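Long-range contacts in prolyl oligopeptidase (PDB 5N4B), which cleaves toxin precursor peptides on the C-terminal side of proline and macrocyclises the released intermediate in amanitin biosynthesis: residues G586-A591 against K649-T654; D553-A558 against E593-A598. The protein carries 1 engineered substitution. All coordinates share one frame; numbering follows the deposited sequence.

Interaction 1. Residues G586-A591 against K649-T654; sequences GSIVRA and KVMPAT
Ile-588, in the last turn of helix 579-590, packs against Met-651, Pro-652 and Thr-654, and its three outer carbons divide the work. CG1 approaches the sulfur of Met-651 (CG1 to SD 4.0 Å), CG2 meets CG of the Pro-652 ring at 3.8 Å, and CD1 reaches OG1 of Thr-654 at 3.7 Å. With CG1 between the backbone N and the carbonyl carbon (chi1 68°) and chi2 extended, the CG1-CD1 arm ends at that hydroxyl. The Met-651 side chain crosses Ile-588 at about a right angle and is bent at chi2 and again at chi3 (107°), which places CE 3.6 Å from Ile-588 O. Thr-654 OG1 donates to Pro-652 O over 2.8 Å, which fixes its hydroxyl beside the apolar cluster. The other end is polar and partly open to solvent. There the ammonium of Lys-649 bridges two carbonyls at the helix C-terminus, with NZ 2.8 Å from both Val-589 O and Ala-591 O and above each carbonyl plane. The positive charge probably interacts favourably with the partial negative charge at this helix end. Ala-591 has already left helical geometry, and the side chain of Arg-590 touches Val-548 and Leu-639 instead. Helix 548-563 flanks the helix at Ser-587, strand 598-602 contributes Ala-599, which touches both Ile-588 and Thr-654, and helix 705-722 packs on Ala-653.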
ATOM      1  N   GLY A 586     -18.201   7.499   4.792  1.00 10.59           N
ATOM      2  CA  GLY A 586     -18.786   8.764   4.384  1.00 11.81           C
ATOM      3  C   GLY A 586     -19.759   8.648   3.226  1.00 11.69           C
ATOM      4  O   GLY A 586     -20.752   9.387   3.162  1.00 13.38           O
ATOM      5  N   SER A 587     -19.503   7.729   2.301  1.00 10.71           N
ATOM      6  CA  SER A 587     -20.396   7.570   1.173  1.00 11.05           C
ATOM      7  C   SER A 587     -21.758   7.085   1.621  1.00 11.94           C
ATOM      8  O   SER A 587     -22.764   7.518   1.067  1.00 12.03           O
ATOM      9  CB  SER A 587     -19.801   6.629   0.140  1.00  9.94           C
ATOM     10  OG  SER A 587     -18.687   7.233  -0.556  1.00 11.05           O
ATOM     11  N   ILE A 588     -21.826   6.160   2.581  1.00 10.56           N
ATOM     12  CA  ILE A 588     -23.145   5.653   2.978  1.00 12.10           C
ATOM     13  C   ILE A 588     -23.915   6.709   3.749  1.00 10.71           C
ATOM     14  O   ILE A 588     -25.139   6.760   3.648  1.00 13.73           O
ATOM     15  CB  ILE A 588     -23.133   4.294   3.711  1.00 11.89           C
ATOM     16  CG1 ILE A 588     -22.506   4.360   5.080  1.00 12.93           C
ATOM     17  CG2 ILE A 588     -22.474   3.208   2.856  1.00 11.82           C
ATOM     18  CD1 ILE A 588     -22.579   3.021   5.815  1.00 13.33           C
ATOM     19  N   VAL A 589     -23.223   7.585   4.481  1.00 12.03           N
ATOM     20  CA  VAL A 589     -23.877   8.700   5.161  1.00 14.65           C
ATOM     21  C   VAL A 589     -24.425   9.694   4.145  1.00 13.19           C
ATOM     22  O   VAL A 589     -25.545  10.221   4.295  1.00 15.97           O
ATOM     23  CB  VAL A 589     -22.885   9.355   6.134  1.00 15.24           C
ATOM     24  CG1 VAL A 589     -23.422  10.693   6.626  1.00 18.18           C
ATOM     25  CG2 VAL A 589     -22.511   8.370   7.304  1.00 16.70           C
ATOM     26  N   ARG A 590     -23.652   9.975   3.097  1.00 14.37           N
ATOM     27  CA  ARG A 590     -23.947  11.111   2.218  1.00 13.69           C
ATOM     28  C   ARG A 590     -24.855  10.767   1.046  1.00 16.20           C
ATOM     29  O   ARG A 590     -25.643  11.627   0.596  1.00 18.77           O
ATOM     30  CB  ARG A 590     -22.644  11.715   1.679  1.00 14.57           C
ATOM     31  CG  ARG A 590     -21.811  12.373   2.772  1.00 16.13           C
ATOM     32  CD  ARG A 590     -20.474  12.948   2.302  1.00 14.83           C
ATOM     33  NE  ARG A 590     -20.671  14.129   1.475  1.00 18.40           N
ATOM     34  CZ  ARG A 590     -20.884  15.364   1.930  1.00 23.61           C
ATOM     35  NH1 ARG A 590     -20.872  15.624   3.229  1.00 23.16           N
ATOM     36  NH2 ARG A 590     -21.098  16.362   1.083  1.00 26.72           N
ATOM     37  N   ALA A 591     -24.775   9.579   0.505  1.00 12.61           N
ATOM     38  CA  ALA A 591     -25.479   9.291  -0.731  1.00 13.54           C
ATOM     39  C   ALA A 591     -26.973   9.167  -0.479  1.00 14.80           C
ATOM     40  O   ALA A 591     -27.396   8.815   0.616  1.00 13.99           O
ATOM     41  CB  ALA A 591     -24.994   7.965  -1.293  1.00 14.77           C
ATOM     42  N   LYS A 649     -32.554   7.979   7.560  1.00 16.05           N
ATOM     43  CA  LYS A 649     -32.134   7.359   6.303  1.00 17.45           C
ATOM     44  C   LYS A 649     -31.857   5.877   6.530  1.00 15.19           C
ATOM     45  O   LYS A 649     -31.083   5.523   7.426  1.00 16.94           O
ATOM     46  CB  LYS A 649     -30.875   8.053   5.773  1.00 18.01           C
ATOM     47  CG  LYS A 649     -30.388   7.592   4.445  1.00 22.59           C
ATOM     48  CD  LYS A 649     -29.072   8.279   3.983  1.00 28.15           C
ATOM     49  CE  LYS A 649     -29.281   9.689   3.568  1.00 24.32           C
ATOM     50  NZ  LYS A 649     -28.042  10.230   2.987  1.00 21.24           N
ATOM     51  N   VAL A 650     -32.429   5.023   5.679  1.00 16.00           N
ATOM     52  CA  VAL A 650     -32.121   3.598   5.719  1.00 14.24           C
ATOM     53  C   VAL A 650     -30.682   3.406   5.247  1.00 14.85           C
ATOM     54  O   VAL A 650     -30.288   3.925   4.190  1.00 16.25           O
ATOM     55  CB  VAL A 650     -33.119   2.806   4.870  1.00 15.86           C
ATOM     56  CG1 VAL A 650     -32.686   1.361   4.737  1.00 20.32           C
ATOM     57  CG2 VAL A 650     -34.535   2.854   5.479  1.00 19.46           C
ATOM     58  N   MET A 651     -29.884   2.676   6.040  1.00 13.81           N
ATOM     59  CA  MET A 651     -28.510   2.336   5.702  1.00 14.44           C
ATOM     60  C   MET A 651     -28.456   0.986   5.000  1.00 14.44           C
ATOM     61  O   MET A 651     -29.191   0.069   5.362  1.00 13.46           O
ATOM     62  CB  MET A 651     -27.632   2.280   6.953  1.00 15.03           C
ATOM     63  CG  MET A 651     -27.337   3.605   7.594  1.00 16.86           C
ATOM     64  SD  MET A 651     -26.249   4.655   6.554  1.00 20.98           S
ATOM     65  CE  MET A 651     -27.558   5.743   6.127  1.00 24.58           C
ATOM     66  N   PRO A 652     -27.565   0.817   4.020  1.00 12.10           N
ATOM     67  CA  PRO A 652     -27.350  -0.513   3.461  1.00 12.20           C
ATOM     68  C   PRO A 652     -26.792  -1.450   4.509  1.00 11.50           C
ATOM     69  O   PRO A 652     -26.153  -1.033   5.468  1.00 12.61           O
ATOM     70  CB  PRO A 652     -26.290  -0.272   2.365  1.00 12.62           C
ATOM     71  CG  PRO A 652     -25.534   0.896   2.859  1.00 14.52           C
ATOM     72  CD  PRO A 652     -26.574   1.781   3.549  1.00 13.05           C
ATOM     73  N   ALA A 653     -26.969  -2.747   4.244  1.00 10.83           N
ATOM     74  CA  ALA A 653     -26.257  -3.766   5.020  1.00  9.68           C
ATOM     75  C   ALA A 653     -24.778  -3.425   5.052  1.00 11.13           C
ATOM     76  O   ALA A 653     -24.174  -3.217   4.002  1.00 11.19           O
ATOM     77  CB  ALA A 653     -26.430  -5.145   4.384  1.00 11.56           C
ATOM     78  N   THR A 654     -24.191  -3.399   6.255  1.00 11.29           N
ATOM     79  CA  THR A 654     -22.847  -2.924   6.463  1.00  9.58           C
ATOM     80  C   THR A 654     -22.122  -3.916   7.355  1.00 10.45           C
ATOM     81  O   THR A 654     -22.626  -4.296   8.422  1.00 11.35           O
ATOM     82  CB  THR A 654     -22.864  -1.534   7.106  1.00 12.18           C
ATOM     83  OG1 THR A 654     -23.453  -0.578   6.208  1.00 12.69           O
ATOM     84  CG2 THR A 654     -21.469  -1.046   7.393  1.00 13.78           C
TER

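Interaction 2. Residues D553-A558 against E593-A598; sequences DFIAAA and EGTFGA
Thr-595 and Phe-596, in the loop leading from helix 579-590 to strand 598-602, pack against Ile-555 and Ala-558 of helix 548-563. The loop enters through Glu-593 and turns at Gly-594, whose positive phi of 85° suits glycine. At Thr-595 the side chain splits its roles. Its hydroxyl is taken by Pro-592 O, just before the segment, while CG2, anti to the backbone N, lies 4.2 Å from Ala-558 CB. The same methyl sits over the centre of the Phe-596 ring, 3.7 Å above its plane, and so covers one face of the aromatic group from within the loop. A water joins the backbones beside these side chains: it donates to Thr-595 O at 2.9 Å and, more weakly, to Ala-558 O at 3.0 Å. The surroundings are those of an alpha/beta hydrolase domain, in which strand 572-577, helix 579-590 and strand 598-602 form a beta-alpha-beta crossover and helix 548-563 lies alongside the crossover helix. Phe-596 next sends its ring to helix 548-563: CG lies anti to the carbonyl carbon, beside the backbone N (chi1 -56°), which turns the CE1-CZ end to Ala-558 and Ile-555. CE1 is 3.6 Å from Ala-558 CB, which approaches obliquely, whereas CG1 of Ile-555 comes to the ring edge, near its plane, 4.2 Å from CZ. Ser-587, Ala-591 and Ile-574 also touch this buried ring. Beyond it the chain joins the central sheet, Gly-597 pairing through its backbone with Val-572 and Ala-598 with Ile-574.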
ATOM      1  N   ASP A 553     -17.370  12.007  -6.378  1.00 12.57           N
ATOM      2  CA  ASP A 553     -16.921  11.182  -7.500  1.00 11.42           C
ATOM      3  C   ASP A 553     -17.326   9.724  -7.280  1.00 10.21           C
ATOM      4  O   ASP A 553     -17.763   9.044  -8.198  1.00 11.64           O
ATOM      5  CB  ASP A 553     -15.399  11.275  -7.669  1.00 11.71           C
ATOM      6  CG  ASP A 553     -14.908  12.619  -8.177  1.00 15.02           C
ATOM      7  OD1 ASP A 553     -15.730  13.449  -8.569  1.00 15.17           O
ATOM      8  OD2 ASP A 553     -13.668  12.773  -8.157  1.00 14.01           O
ATOM      9  N   PHE A 554     -17.176   9.227  -6.053  1.00 10.62           N
ATOM     10  CA  PHE A 554     -17.462   7.822  -5.773  1.00  9.76           C
ATOM     11  C   PHE A 554     -18.961   7.542  -5.829  1.00 10.52           C
ATOM     12  O   PHE A 554     -19.398   6.526  -6.398  1.00 10.44           O
ATOM     13  CB  PHE A 554     -16.882   7.445  -4.408  1.00  9.89           C
ATOM     14  CG  PHE A 554     -16.664   5.966  -4.194  1.00  9.40           C
ATOM     15  CD1 PHE A 554     -15.785   5.246  -4.963  1.00  9.24           C
ATOM     16  CD2 PHE A 554     -17.248   5.344  -3.112  1.00 10.44           C
ATOM     17  CE1 PHE A 554     -15.547   3.899  -4.724  1.00 10.18           C
ATOM     18  CE2 PHE A 554     -17.035   4.001  -2.865  1.00  9.25           C
ATOM     19  CZ  PHE A 554     -16.205   3.283  -3.668  1.00  9.60           C
ATOM     20  N   ILE A 555     -19.760   8.448  -5.283  1.00 10.30           N
ATOM     21  CA  ILE A 555     -21.203   8.302  -5.361  1.00 11.68           C
ATOM     22  C   ILE A 555     -21.710   8.397  -6.808  1.00 10.10           C
ATOM     23  O   ILE A 555     -22.540   7.594  -7.259  1.00 12.49           O
ATOM     24  CB  ILE A 555     -21.868   9.327  -4.431  1.00 13.06           C
ATOM     25  CG1 ILE A 555     -21.573   8.975  -2.978  1.00 13.28           C
ATOM     26  CG2 ILE A 555     -23.367   9.377  -4.726  1.00 14.59           C
ATOM     27  CD1 ILE A 555     -21.845  10.133  -2.020  1.00 15.59           C
ATOM     28  N   ALA A 556     -21.169   9.348  -7.578  1.00 12.11           N
ATOM     29  CA  ALA A 556     -21.550   9.447  -8.985  1.00 12.10           C
ATOM     30  C   ALA A 556     -21.212   8.180  -9.775  1.00 12.25           C
ATOM     31  O   ALA A 556     -21.937   7.794 -10.717  1.00 14.29           O
ATOM     32  CB  ALA A 556     -20.938  10.691  -9.618  1.00 13.11           C
ATOM     33  N   ALA A 557     -20.109   7.512  -9.439  1.00 10.52           N
ATOM     34  CA  ALA A 557     -19.770   6.278 -10.130  1.00 10.60           C
ATOM     35  C   ALA A 557     -20.856   5.228  -9.914  1.00 10.02           C
ATOM     36  O   ALA A 557     -21.269   4.542 -10.852  1.00 11.93           O
ATOM     37  CB  ALA A 557     -18.416   5.777  -9.634  1.00 12.08           C
ATOM     38  N   ALA A 558     -21.330   5.095  -8.684  1.00 11.79           N
ATOM     39  CA  ALA A 558     -22.352   4.094  -8.374  1.00 11.53           C
ATOM     40  C   ALA A 558     -23.663   4.438  -9.054  1.00 14.57           C
ATOM     41  O   ALA A 558     -24.351   3.545  -9.559  1.00 14.57           O
ATOM     42  CB  ALA A 558     -22.526   3.997  -6.855  1.00 13.20           C
ATOM     43  N   GLU A 593     -30.547   7.608  -0.053  1.00 18.19           N
ATOM     44  CA  GLU A 593     -30.999   6.300   0.372  1.00 17.58           C
ATOM     45  C   GLU A 593     -31.164   5.387  -0.836  1.00 17.04           C
ATOM     46  O   GLU A 593     -31.699   5.785  -1.869  1.00 19.62           O
ATOM     47  CB  GLU A 593     -32.324   6.476   1.124  1.00 21.05           C
ATOM     48  CG  GLU A 593     -32.805   5.243   1.741  1.00 25.94           C
ATOM     49  CD  GLU A 593     -34.093   5.488   2.559  1.00 36.11           C
ATOM     50  OE1 GLU A 593     -34.079   6.188   3.624  1.00 23.66           O
ATOM     51  OE2 GLU A 593     -35.139   5.023   2.069  1.00 41.32           O
ATOM     52  N   GLY A 594     -30.642   4.167  -0.721  1.00 18.29           N
ATOM     53  CA  GLY A 594     -30.730   3.156  -1.755  1.00 17.86           C
ATOM     54  C   GLY A 594     -29.668   3.236  -2.828  1.00 19.38           C
ATOM     55  O   GLY A 594     -29.699   2.448  -3.776  1.00 19.72           O
ATOM     56  N   THR A 595     -28.710   4.144  -2.715  1.00 15.49           N
ATOM     57  CA  THR A 595     -27.628   4.190  -3.697  1.00 16.01           C
ATOM     58  C   THR A 595     -26.789   2.924  -3.637  1.00 15.42           C
ATOM     59  O   THR A 595     -26.307   2.446  -4.673  1.00 17.08           O
ATOM     60  CB  THR A 595     -26.722   5.396  -3.426  1.00 13.63           C
ATOM     61  OG1 THR A 595     -27.435   6.611  -3.599  1.00 15.64           O
ATOM     62  CG2 THR A 595     -25.526   5.472  -4.372  1.00 15.67           C
ATOM     63  N   PHE A 596     -26.577   2.389  -2.441  1.00 13.86           N
ATOM     64  CA  PHE A 596     -25.749   1.212  -2.256  1.00 12.80           C
ATOM     65  C   PHE A 596     -26.573   0.097  -1.658  1.00 11.91           C
ATOM     66  O   PHE A 596     -27.471   0.346  -0.861  1.00 14.79           O
ATOM     67  CB  PHE A 596     -24.622   1.545  -1.294  1.00 12.73           C
ATOM     68  CG  PHE A 596     -23.790   2.711  -1.722  1.00 10.51           C
ATOM     69  CD1 PHE A 596     -23.006   2.611  -2.850  1.00 11.13           C
ATOM     70  CD2 PHE A 596     -23.781   3.895  -1.032  1.00 12.22           C
ATOM     71  CE1 PHE A 596     -22.240   3.674  -3.289  1.00 11.10           C
ATOM     72  CE2 PHE A 596     -22.995   4.981  -1.453  1.00 12.81           C
ATOM     73  CZ  PHE A 596     -22.224   4.850  -2.582  1.00 12.92           C
ATOM     74  N   GLY A 597     -26.233  -1.130  -2.037  1.00 12.32           N
ATOM     75  CA  GLY A 597     -26.873  -2.322  -1.500  1.00 13.65           C
ATOM     76  C   GLY A 597     -26.092  -2.981  -0.387  1.00 12.45           C
ATOM     77  O   GLY A 597     -26.655  -3.798   0.341  1.00 13.59           O
ATOM     78  N   ALA A 598     -24.807  -2.655  -0.240  1.00 10.96           N
ATOM     79  CA  ALA A 598     -23.991  -3.215   0.822  1.00 10.89           C
ATOM     80  C   ALA A 598     -22.738  -2.372   0.943  1.00  9.69           C
ATOM     81  O   ALA A 598     -22.303  -1.741  -0.022  1.00 10.47           O
ATOM     82  CB  ALA A 598     -23.577  -4.658   0.582  1.00 10.53           C
TER
HETATM   83  O   HOH W   1     -26.409   3.525  -7.374  1.00 14.90           O

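In the fold
Interactions 1 and 2 have centres about 9 Å apart and share the chain around helix 579-590: interaction 1 uses its end, interaction 2 the loop that follows. Glu-593 OE1 probably accepts a hydrogen bond from Val-650 N (2.9 Å), tying this loop to the approach of strand 653-659. Pro-652 CB also packs 3.5 Å from Phe-596 O, and Ser-587 OG lies 3.5 Å from Phe-554 CD2. Both contacts are away from the catalytic triad, but helix 579-590 starts just after Ala-578, the engineered replacement of the nucleophilic serine, and strand 653-659 runs on towards Asp-662, another triad member.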